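Local coordinates for aminoacyl-tRNA synthetase (Cryptosporidium parvum, PDB 5F9Z), which probably attaches proline to its cognate tRNA in an ATP-dependent reaction, and here holds the inhibitor halofuginone together with an ATP analogue, at residues His175-Thr180 with Ala268-Trp273; Glu186-Ile191 with Ser243-Gln248; Gly210-Asn215 with Asp222-Ile227. All coordinates share one frame; numbering follows the deposited sequence.

Contact 1: His175-Thr180 with Ala268-Trp273; sequences HTAHST and AHQTSW. With HFG (7-bromo-6-chloro-3-{3-[(2R,3S)-3-hydroxypiperidin-2-yl]-2-oxopropyl}quinazolin-4(3H)-one), chain E.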
loop_
_atom_site.group_PDB
_atom_site.type_symbol
_atom_site.label_atom_id
_atom_site.label_comp_id
_atom_site.label_asym_id
_atom_site.label_seq_id
_atom_site.Cartn_x
_atom_site.Cartn_y
_atom_site.Cartn_z
ATOM N N HIS A 175 -15.928 -9.468 1.939
ATOM C CA HIS A 175 -16.953 -9.986 1.042
ATOM C C HIS A 175 -18.312 -9.648 1.631
ATOM O O HIS A 175 -18.645 -10.105 2.729
ATOM C CB HIS A 175 -16.805 -11.497 0.845
ATOM C CG HIS A 175 -15.493 -11.901 0.247
ATOM N ND1 HIS A 175 -15.342 -12.186 -1.094
ATOM C CD2 HIS A 175 -14.270 -12.061 0.805
ATOM C CE1 HIS A 175 -14.083 -12.508 -1.334
ATOM N NE2 HIS A 175 -13.412 -12.440 -0.198
ATOM N N THR A 176 -19.086 -8.846 0.908
ATOM C CA THR A 176 -20.394 -8.410 1.364
ATOM C C THR A 176 -21.464 -8.862 0.382
ATOM O O THR A 176 -21.192 -9.077 -0.802
ATOM C CB THR A 176 -20.457 -6.887 1.528
ATOM O OG1 THR A 176 -20.321 -6.260 0.245
ATOM C CG2 THR A 176 -19.345 -6.403 2.445
ATOM N N ALA A 177 -22.684 -9.014 0.890
ATOM C CA ALA A 177 -23.845 -9.351 0.082
ATOM C C ALA A 177 -24.988 -8.422 0.462
ATOM O O ALA A 177 -25.223 -8.169 1.647
ATOM C CB ALA A 177 -24.262 -10.814 0.272
ATOM N N HIS A 178 -25.694 -7.913 -0.544
ATOM C CA HIS A 178 -26.730 -6.917 -0.334
ATOM C C HIS A 178 -27.984 -7.303 -1.105
ATOM O O HIS A 178 -27.943 -8.103 -2.044
ATOM C CB HIS A 178 -26.255 -5.522 -0.761
ATOM C CG HIS A 178 -24.913 -5.149 -0.212
ATOM N ND1 HIS A 178 -24.760 -4.363 0.910
ATOM C CD2 HIS A 178 -23.662 -5.461 -0.627
ATOM C CE1 HIS A 178 -23.472 -4.205 1.160
ATOM N NE2 HIS A 178 -22.784 -4.860 0.242
ATOM N N SER A 179 -29.110 -6.719 -0.691
ATOM C CA SER A 179 -30.386 -6.999 -1.337
ATOM C C SER A 179 -30.608 -6.163 -2.590
ATOM O O SER A 179 -31.489 -6.496 -3.390
ATOM C CB SER A 179 -31.537 -6.763 -0.356
ATOM O OG SER A 179 -31.623 -5.396 0.010
ATOM N N THR A 180 -29.841 -5.091 -2.777
ATOM C CA THR A 180 -29.981 -4.224 -3.936
ATOM C C THR A 180 -28.612 -3.907 -4.515
ATOM O O THR A 180 -27.609 -3.864 -3.795
ATOM C CB THR A 180 -30.697 -2.907 -3.587
ATOM O OG1 THR A 180 -29.962 -2.216 -2.570
ATOM C CG2 THR A 180 -32.116 -3.171 -3.096
ATOM N N ALA A 268 -28.247 -12.325 -4.725
ATOM C CA ALA A 268 -27.632 -11.295 -3.901
ATOM C C ALA A 268 -26.691 -10.423 -4.724
ATOM O O ALA A 268 -26.061 -10.875 -5.685
ATOM C CB ALA A 268 -26.870 -11.928 -2.737
ATOM N N HIS A 269 -26.602 -9.153 -4.334
ATOM C CA HIS A 269 -25.701 -8.190 -4.957
ATOM C C HIS A 269 -24.457 -8.087 -4.083
ATOM O O HIS A 269 -24.501 -7.504 -2.994
ATOM C CB HIS A 269 -26.386 -6.835 -5.120
ATOM C CG HIS A 269 -27.712 -6.912 -5.814
ATOM N ND1 HIS A 269 -27.872 -6.610 -7.149
ATOM C CD2 HIS A 269 -28.937 -7.263 -5.357
ATOM C CE1 HIS A 269 -29.141 -6.768 -7.484
ATOM N NE2 HIS A 269 -29.808 -7.164 -6.415
ATOM N N GLN A 270 -23.351 -8.649 -4.559
ATOM C CA GLN A 270 -22.156 -8.834 -3.750
ATOM C C GLN A 270 -21.069 -7.835 -4.120
ATOM O O GLN A 270 -21.038 -7.286 -5.225
ATOM C CB GLN A 270 -21.612 -10.259 -3.900
ATOM C CG GLN A 270 -22.565 -11.344 -3.441
ATOM C CD GLN A 270 -22.027 -12.734 -3.715
ATOM O OE1 GLN A 270 -22.373 -13.357 -4.719
ATOM N NE2 GLN A 270 -21.176 -13.227 -2.824
ATOM N N THR A 271 -20.175 -7.601 -3.160
ATOM C CA THR A 271 -18.958 -6.831 -3.367
ATOM C C THR A 271 -17.784 -7.598 -2.777
ATOM O O THR A 271 -17.950 -8.439 -1.890
ATOM C CB THR A 271 -19.024 -5.436 -2.720
ATOM O OG1 THR A 271 -18.743 -5.546 -1.318
ATOM C CG2 THR A 271 -20.398 -4.812 -2.903
ATOM N N SER A 272 -16.588 -7.301 -3.279
ATOM C CA SER A 272 -15.368 -7.847 -2.703
ATOM C C SER A 272 -14.243 -6.845 -2.908
ATOM O O SER A 272 -14.196 -6.141 -3.921
ATOM C CB SER A 272 -14.996 -9.203 -3.308
ATOM O OG SER A 272 -14.379 -9.049 -4.573
ATOM N N TRP A 273 -13.340 -6.788 -1.932
ATOM C CA TRP A 273 -12.302 -5.769 -1.900
ATOM C C TRP A 273 -11.110 -6.300 -1.118
ATOM O O TRP A 273 -11.267 -7.093 -0.185
ATOM C CB TRP A 273 -12.829 -4.465 -1.282
ATOM C CG TRP A 273 -14.037 -4.657 -0.392
ATOM C CD1 TRP A 273 -15.335 -4.807 -0.791
ATOM C CD2 TRP A 273 -14.053 -4.714 1.041
ATOM N NE1 TRP A 273 -16.153 -4.960 0.301
ATOM C CE2 TRP A 273 -15.392 -4.904 1.438
ATOM C CE3 TRP A 273 -13.068 -4.621 2.025
ATOM C CZ2 TRP A 273 -15.766 -5.005 2.778
ATOM C CZ3 TRP A 273 -13.442 -4.722 3.353
ATOM C CH2 TRP A 273 -14.778 -4.912 3.717
HETATM O "O4'" HFG E . -8.980 -12.189 -5.962
HETATM C C21 HFG E . -9.490 -11.596 -6.868
HETATM C "C3'" HFG E . -10.699 -10.666 -6.619
HETATM C "C2'" HFG E . -10.863 -10.266 -5.152
HETATM N "N1'" HFG E . -10.999 -11.399 -4.339
HETATM C "C6'" HFG E . -10.691 -11.104 -2.971
HETATM C "C5'" HFG E . -10.738 -9.604 -2.670
HETATM C "C4'" HFG E . -9.798 -8.863 -3.460
HETATM C C39 HFG E . -9.633 -9.428 -4.742
HETATM O "O7'" HFG E . -9.445 -8.324 -5.772
HETATM C "C1'" HFG E . -8.899 -11.761 -8.395
HETATM N N3 HFG E . -7.997 -12.988 -8.464
HETATM C C4 HFG E . -8.553 -14.257 -8.365
HETATM O O11 HFG E . -9.770 -14.393 -8.225
HETATM C C10 HFG E . -7.747 -15.355 -8.429
HETATM C C5 HFG E . -8.287 -16.689 -8.333
HETATM C C2 HFG E . -6.699 -12.843 -8.618
HETATM N N1 HFG E . -5.874 -13.899 -8.682
HETATM C C9 HFG E . -6.388 -15.161 -8.590
HETATM C C8 HFG E . -5.528 -16.267 -8.658
HETATM C C7 HFG E . -6.063 -17.576 -8.561
HETATM BR BR1 HFG E . -4.859 -19.114 -8.655
HETATM C C6 HFG E . -7.443 -17.772 -8.399
HETATM CL CL1 HFG E . -8.102 -19.403 -8.281
HETATM O O HOH W 1 -19.316 -11.264 -1.719
#

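Contact 2: Glu186-Ile191 with Ser243-Gln248; sequences EMVDII and SHLLGQ. With HFG (7-bromo-6-chloro-3-{3-[(2R,3S)-3-hydroxypiperidin-2-yl]-2-oxopropyl}quinazolin-4(3H)-one), chain E.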
loop_
_atom_site.group_PDB
_atom_site.type_symbol
_atom_site.label_atom_id
_atom_site.label_comp_id
_atom_site.label_asym_id
_atom_site.label_seq_id
_atom_site.Cartn_x
_atom_site.Cartn_y
_atom_site.Cartn_z
ATOM N N GLU A 186 -22.726 1.407 -3.303
ATOM C CA GLU A 186 -22.354 2.311 -2.221
ATOM C C GLU A 186 -21.307 1.683 -1.312
ATOM O O GLU A 186 -20.425 2.384 -0.803
ATOM C CB GLU A 186 -23.593 2.709 -1.420
ATOM C CG GLU A 186 -24.581 3.565 -2.197
ATOM C CD GLU A 186 -25.934 3.662 -1.517
ATOM O OE1 GLU A 186 -26.145 2.962 -0.504
ATOM O OE2 GLU A 186 -26.788 4.436 -2.000
ATOM N N MET A 187 -21.381 0.366 -1.105
ATOM C CA MET A 187 -20.351 -0.321 -0.333
ATOM C C MET A 187 -19.021 -0.329 -1.075
ATOM O O MET A 187 -17.955 -0.227 -0.454
ATOM C CB MET A 187 -20.801 -1.749 -0.018
ATOM C CG MET A 187 -19.852 -2.523 0.878
ATOM S SD MET A 187 -19.805 -1.869 2.555
ATOM C CE MET A 187 -18.536 -2.898 3.277
ATOM N N VAL A 188 -19.061 -0.447 -2.405
ATOM C CA VAL A 188 -17.833 -0.425 -3.198
ATOM C C VAL A 188 -17.141 0.926 -3.066
ATOM O O VAL A 188 -15.930 1.003 -2.832
ATOM C CB VAL A 188 -18.137 -0.758 -4.670
ATOM C CG1 VAL A 188 -16.879 -0.632 -5.515
ATOM C CG2 VAL A 188 -18.726 -2.152 -4.791
ATOM N N ASP A 189 -17.906 2.011 -3.212
ATOM C CA ASP A 189 -17.328 3.347 -3.108
ATOM C C ASP A 189 -16.855 3.650 -1.692
ATOM O O ASP A 189 -15.853 4.350 -1.510
ATOM C CB ASP A 189 -18.345 4.396 -3.560
ATOM C CG ASP A 189 -18.719 4.254 -5.018
ATOM O OD1 ASP A 189 -17.857 3.823 -5.809
ATOM O OD2 ASP A 189 -19.873 4.573 -5.370
ATOM N N ILE A 190 -17.564 3.141 -0.681
ATOM C CA ILE A 190 -17.166 3.377 0.705
ATOM C C ILE A 190 -15.804 2.751 0.979
ATOM O O ILE A 190 -14.922 3.378 1.578
ATOM C CB ILE A 190 -18.241 2.841 1.668
ATOM C CG1 ILE A 190 -19.400 3.834 1.782
ATOM C CG2 ILE A 190 -17.642 2.547 3.036
ATOM C CD1 ILE A 190 -20.577 3.312 2.578
ATOM N N ILE A 191 -15.611 1.507 0.538
ATOM C CA ILE A 191 -14.347 0.822 0.786
ATOM C C ILE A 191 -13.219 1.472 -0.006
ATOM O O ILE A 191 -12.092 1.603 0.487
ATOM C CB ILE A 191 -14.480 -0.676 0.461
ATOM C CG1 ILE A 191 -15.498 -1.335 1.393
ATOM C CG2 ILE A 191 -13.138 -1.367 0.587
ATOM C CD1 ILE A 191 -15.097 -1.303 2.854
ATOM N N SER A 243 -11.641 -2.662 -5.343
ATOM C CA SER A 243 -12.979 -2.827 -4.786
ATOM C C SER A 243 -13.923 -3.154 -5.931
ATOM O O SER A 243 -14.072 -2.354 -6.859
ATOM C CB SER A 243 -13.432 -1.564 -4.049
ATOM O OG SER A 243 -14.679 -1.764 -3.408
ATOM N N HIS A 244 -14.553 -4.324 -5.870
ATOM C CA HIS A 244 -15.339 -4.849 -6.977
ATOM C C HIS A 244 -16.829 -4.748 -6.684
ATOM O O HIS A 244 -17.275 -5.032 -5.568
ATOM C CB HIS A 244 -14.988 -6.314 -7.258
ATOM C CG HIS A 244 -13.519 -6.580 -7.352
ATOM N ND1 HIS A 244 -12.773 -6.256 -8.464
ATOM C CD2 HIS A 244 -12.660 -7.152 -6.476
ATOM C CE1 HIS A 244 -11.516 -6.612 -8.267
ATOM N NE2 HIS A 244 -11.421 -7.157 -7.068
ATOM N N LEU A 245 -17.594 -4.342 -7.696
ATOM C CA LEU A 245 -19.046 -4.511 -7.686
ATOM C C LEU A 245 -19.333 -5.819 -8.409
ATOM O O LEU A 245 -19.484 -5.862 -9.631
ATOM C CB LEU A 245 -19.750 -3.330 -8.341
ATOM C CG LEU A 245 -21.271 -3.479 -8.470
ATOM C CD1 LEU A 245 -21.917 -3.650 -7.103
ATOM C CD2 LEU A 245 -21.880 -2.300 -9.217
ATOM N N LEU A 246 -19.385 -6.909 -7.640
ATOM C CA LEU A 246 -19.602 -8.226 -8.224
ATOM C C LEU A 246 -20.990 -8.367 -8.833
ATOM O O LEU A 246 -21.176 -9.193 -9.733
ATOM C CB LEU A 246 -19.390 -9.309 -7.166
ATOM C CG LEU A 246 -18.065 -9.247 -6.404
ATOM C CD1 LEU A 246 -18.070 -10.237 -5.252
ATOM C CD2 LEU A 246 -16.898 -9.513 -7.341
ATOM N N GLY A 247 -21.955 -7.580 -8.372
ATOM C CA GLY A 247 -23.310 -7.726 -8.874
ATOM C C GLY A 247 -23.878 -9.067 -8.460
ATOM O O GLY A 247 -23.819 -9.460 -7.291
ATOM N N GLN A 248 -24.428 -9.791 -9.432
ATOM C CA GLN A 248 -25.014 -11.101 -9.191
ATOM C C GLN A 248 -24.250 -12.218 -9.890
ATOM O O GLN A 248 -24.764 -13.336 -9.994
ATOM C CB GLN A 248 -26.480 -11.105 -9.626
ATOM C CG GLN A 248 -27.359 -10.167 -8.814
ATOM C CD GLN A 248 -28.715 -9.941 -9.449
ATOM O OE1 GLN A 248 -28.823 -9.778 -10.664
ATOM N NE2 GLN A 248 -29.759 -9.934 -8.629
HETATM O "O4'" HFG E . -8.980 -12.189 -5.962
HETATM C C21 HFG E . -9.490 -11.596 -6.868
HETATM C "C3'" HFG E . -10.699 -10.666 -6.619
HETATM C "C2'" HFG E . -10.863 -10.266 -5.152
HETATM N "N1'" HFG E . -10.999 -11.399 -4.339
HETATM C "C6'" HFG E . -10.691 -11.104 -2.971
HETATM C "C5'" HFG E . -10.738 -9.604 -2.670
HETATM C "C4'" HFG E . -9.798 -8.863 -3.460
HETATM C C39 HFG E . -9.633 -9.428 -4.742
HETATM O "O7'" HFG E . -9.445 -8.324 -5.772
HETATM C "C1'" HFG E . -8.899 -11.761 -8.395
HETATM N N3 HFG E . -7.997 -12.988 -8.464
HETATM C C4 HFG E . -8.553 -14.257 -8.365
HETATM O O11 HFG E . -9.770 -14.393 -8.225
HETATM C C10 HFG E . -7.747 -15.355 -8.429
HETATM C C5 HFG E . -8.287 -16.689 -8.333
HETATM C C2 HFG E . -6.699 -12.843 -8.618
HETATM N N1 HFG E . -5.874 -13.899 -8.682
HETATM C C9 HFG E . -6.388 -15.161 -8.590
HETATM C C8 HFG E . -5.528 -16.267 -8.658
HETATM C C7 HFG E . -6.063 -17.576 -8.561
HETATM BR BR1 HFG E . -4.859 -19.114 -8.655
HETATM C C6 HFG E . -7.443 -17.772 -8.399
HETATM CL CL1 HFG E . -8.102 -19.403 -8.281
#

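Contact 3: Gly210-Asn215 with Asp222-Ile227; sequences GTKSEN and DITKSI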
loop_
_atom_site.group_PDB
_atom_site.type_symbol
_atom_site.label_atom_id
_atom_site.label_comp_id
_atom_site.label_asym_id
_atom_site.label_seq_id
_atom_site.Cartn_x
_atom_site.Cartn_y
_atom_site.Cartn_z
ATOM N N GLY A 210 -10.329 5.575 -9.302
ATOM C CA GLY A 210 -10.917 5.454 -10.623
ATOM C C GLY A 210 -11.548 4.096 -10.816
ATOM O O GLY A 210 -11.612 3.274 -9.899
ATOM N N THR A 211 -12.018 3.873 -12.040
ATOM C CA THR A 211 -12.671 2.633 -12.429
ATOM C C THR A 211 -11.828 1.918 -13.477
ATOM O O THR A 211 -11.329 2.544 -14.418
ATOM C CB THR A 211 -14.074 2.900 -12.983
ATOM O OG1 THR A 211 -14.842 3.628 -12.018
ATOM C CG2 THR A 211 -14.784 1.591 -13.306
ATOM N N LYS A 212 -11.664 0.610 -13.304
ATOM C CA LYS A 212 -10.965 -0.188 -14.299
ATOM C C LYS A 212 -11.776 -0.261 -15.586
ATOM O O LYS A 212 -13.009 -0.223 -15.575
ATOM C CB LYS A 212 -10.706 -1.601 -13.774
ATOM C CG LYS A 212 -9.687 -1.681 -12.654
ATOM C CD LYS A 212 -8.304 -1.289 -13.138
ATOM C CE LYS A 212 -7.269 -1.483 -12.045
ATOM N NZ LYS A 212 -5.918 -1.032 -12.469
ATOM N N SER A 213 -11.067 -0.362 -16.707
ATOM C CA SER A 213 -11.729 -0.575 -17.982
ATOM C C SER A 213 -12.338 -1.977 -18.026
ATOM O O SER A 213 -12.091 -2.823 -17.163
ATOM C CB SER A 213 -10.745 -0.382 -19.135
ATOM O OG SER A 213 -9.665 -1.293 -19.040
ATOM N N GLU A 214 -13.154 -2.216 -19.055
ATOM C CA GLU A 214 -13.774 -3.529 -19.205
ATOM C C GLU A 214 -12.726 -4.608 -19.443
ATOM O O GLU A 214 -12.876 -5.744 -18.978
ATOM C CB GLU A 214 -14.790 -3.501 -20.348
ATOM C CG GLU A 214 -15.940 -2.531 -20.136
ATOM C CD GLU A 214 -16.841 -2.932 -18.983
ATOM O OE1 GLU A 214 -16.873 -4.132 -18.634
ATOM O OE2 GLU A 214 -17.518 -2.045 -18.421
ATOM N N ASN A 215 -11.652 -4.269 -20.157
ATOM C CA ASN A 215 -10.582 -5.223 -20.414
ATOM C C ASN A 215 -9.692 -5.445 -19.198
ATOM O O ASN A 215 -9.013 -6.475 -19.124
ATOM C CB ASN A 215 -9.740 -4.751 -21.604
ATOM C CG ASN A 215 -8.637 -5.726 -21.966
ATOM O OD1 ASN A 215 -7.457 -5.374 -21.966
ATOM N ND2 ASN A 215 -9.014 -6.963 -22.268
ATOM N N ASP A 222 -18.897 -6.978 -12.118
ATOM C CA ASP A 222 -19.450 -6.022 -13.070
ATOM C C ASP A 222 -18.602 -4.757 -13.163
ATOM O O ASP A 222 -18.262 -4.315 -14.265
ATOM C CB ASP A 222 -20.888 -5.660 -12.683
ATOM C CG ASP A 222 -21.858 -6.803 -12.903
ATOM O OD1 ASP A 222 -21.562 -7.684 -13.738
ATOM O OD2 ASP A 222 -22.921 -6.818 -12.246
ATOM N N ILE A 223 -18.264 -4.164 -12.022
ATOM C CA ILE A 223 -17.484 -2.934 -11.964
ATOM C C ILE A 223 -16.335 -3.139 -10.989
ATOM O O ILE A 223 -16.552 -3.561 -9.848
ATOM C CB ILE A 223 -18.343 -1.728 -11.532
ATOM C CG1 ILE A 223 -19.511 -1.523 -12.499
ATOM C CG2 ILE A 223 -17.491 -0.470 -11.447
ATOM C CD1 ILE A 223 -20.437 -0.396 -12.102
ATOM N N THR A 224 -15.117 -2.846 -11.438
ATOM C CA THR A 224 -13.928 -2.912 -10.594
ATOM C C THR A 224 -13.360 -1.507 -10.456
ATOM O O THR A 224 -12.849 -0.939 -11.428
ATOM C CB THR A 224 -12.882 -3.865 -11.171
ATOM O OG1 THR A 224 -13.381 -5.207 -11.134
ATOM C CG2 THR A 224 -11.593 -3.786 -10.367
ATOM N N LYS A 225 -13.461 -0.945 -9.257
ATOM C CA LYS A 225 -12.835 0.326 -8.935
ATOM C C LYS A 225 -11.539 0.071 -8.177
ATOM O O LYS A 225 -11.396 -0.936 -7.479
ATOM C CB LYS A 225 -13.777 1.204 -8.111
ATOM C CG LYS A 225 -15.073 1.539 -8.831
ATOM C CD LYS A 225 -15.901 2.551 -8.063
ATOM C CE LYS A 225 -17.128 2.964 -8.861
ATOM N NZ LYS A 225 -17.928 4.006 -8.158
ATOM N N SER A 226 -10.586 0.986 -8.330
ATOM C CA SER A 226 -9.268 0.783 -7.752
ATOM C C SER A 226 -8.629 2.126 -7.436
ATOM O O SER A 226 -9.116 3.185 -7.837
ATOM C CB SER A 226 -8.364 -0.018 -8.694
ATOM O OG SER A 226 -8.032 0.747 -9.839
ATOM N N ILE A 227 -7.527 2.060 -6.696
ATOM C CA ILE A 227 -6.634 3.192 -6.483
ATOM C C ILE A 227 -5.293 2.823 -7.100
ATOM O O ILE A 227 -4.719 1.776 -6.773
ATOM C CB ILE A 227 -6.488 3.543 -4.993
ATOM C CG1 ILE A 227 -6.341 2.278 -4.146
ATOM C CG2 ILE A 227 -7.678 4.353 -4.517
ATOM C CD1 ILE A 227 -6.021 2.558 -2.692
HETATM O O HOH W 2 -14.922 -1.893 -14.410
HETATM O O HOH W 3 -17.048 -1.651 -15.551
#

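Contact 1: His175-Thr180 with Ala268-Trp273
Three groups converge on Thr176 O. Thr271 N donates to it at 3.0 Å from above the carbonyl plane, 36° out of it. A water donates at 3.0 Å. Gln270 CA lies 3.1 Å away in a C-H...O contact. The pair of strands belongs to the antiparallel sheet of the class II synthetase core, with Thr176-Thr271 and His178-His269 as hydrogen-bonded pairs. The same water accepts from Gln270 NE2 at 2.9 Å, tying an extended side chain to the opposite strand. On the other face, both threonine hydroxyls sit between backbone N and carbonyl carbon (chi1 66° and 80°), which turns them toward each other; their modelled separation is too short to be trusted. Each has a sounder partner: Thr176 OG1 bonds to His178 NE2 at 2.8 Å, and Trp273 NE1 donates its N-H to Thr271 OG1 at 3.1 Å, in the indole plane. Thr176 CG2 meets the indole edge at CZ2, 3.9 Å away. Glu183 holds His178 ND1, fixing that ring from its second nitrogen. Ser272, on the face shared with His175, lines the halofuginone pocket. Where strand gives way to helix, Thr180 C lies over one face of the His269 imidazole, 3.4 Å from CG.

Contact 2: Glu186-Ile191 with Ser243-Gln248
Val188 reaches from a helix onto Ser243, His244 and Leu245, a compact case of a helix lying on the catalytic-domain sheet of a class II synthetase. The helix 186-191 and the strand 243-247 run almost exactly antiparallel, their axes 7.8 Å apart. Followed outward, the valine begins with CB 3.8 Å from Ser243 OG, then forks. CG1, placed anti to the backbone N (chi1 176°), comes down on the serine, 3.2 Å from Ser243 OG. CG2 takes the other branch along the strand: it touches the backbone at His244 O, 3.3 Å away, and packs on Leu245 CB at 3.9 Å. One side chain thus straddles three consecutive strand residues. Ser243 answers with its hydroxyl, donating to Val188 O at 3.1 Å; the hydroxyl stands well to the side of the C=O direction (C=O...OG angle 108°), slightly tilted from the carbonyl plane. This ties a buried hydroxyl to the helix backbone beside the CG1 methyl. Ile191 CB adds a looser contact to the same hydroxyl.

His244 points from the strand away from the helix, toward halofuginone. Thr224 OG1 bonds to its ND1 and so steadies the ring from behind, while NE2 donates in the imidazole plane to the inhibitor hydroxyl O7' at 2.6 Å, with an N-H...O angle of 166°.

Contact 3: Gly210-Asn215 with Asp222-Ile227
One bend steers Lys212 along Thr224 and Ser226: CG stands anti to the carbonyl carbon (chi1 -69°), and the chain turns at chi2 (-66°) before running straight to its amine. Thr224 meets it halfway, since its OG1, bonded to His244 ND1, lies beside the backbone N (chi1 -66°) and CG2 is thereby left to face the lysine. The result is a methyl-to-methylene contact of 3.6 Å between Thr224 CG2 and Lys212 CG. Farther out, Lys212 CE passes 3.2 Å from Ser226 OG, and the amine continues to Glu228 OE1, in a salt bridge, and to Leu477 O. Ser226 OG also bonds to Glu228 OE1, so that carboxylate gathers both side chains.

Beneath these side chains lies a beta hairpin. Gly210 and Ser226 form a hydrogen-bonded pair, with Ser226 N to Gly210 O at 3.0 Å and Gly210 N to Ser226 O at 3.1 Å. Next, Lys212 N reaches Thr224 O at 2.7 Å, nearly end-on to the carbonyl. Beyond that point the chains part and water takes over: one molecule donates to Lys212 O at 2.8 Å and accepts from Thr224 N at 3.1 Å, while a second donates to both Glu214 OE2 and Asp222 O. On the other face, Thr211 CG2 meets Ile223 CG2 at 3.9 Å, and Thr211 OG1 lies against the aliphatic part of Lys225.

Strand 223-231 pairs with strand 236-247, and a classic beta bulge, in which Asp222 and Ile223 both face Leu245, interrupts the pairing at its start. Helix 181-202 receives Ile223, Ile227 and the Lys225 chain, whereas strand 475-480 pairs with strand 208-211 and helix 447-458 packs against Glu214 and Asn215.

The three contacts are nested along the chain, contact 3 within the loop closed by contact 2 and contact 2 within that of contact 1, and in space they step across neighbouring strands. Contacts 1 and 2, with centres about 7 Å apart, are joined by a probable hydrogen bond from His244 N to Ser272 O (2.7 Å), and both touch halofuginone. Contacts 2 and 3, about 11 Å apart between centres, share a salt bridge between Asp189 and Lys225. Contact 3 stays behind the pocket: the Thr224 side chain is about 7 Å from halofuginone, that of Ser226 about 6 Å from the ATP analogue. Thr224 is second-shell, bonding to the His244 that donates to the inhibitor.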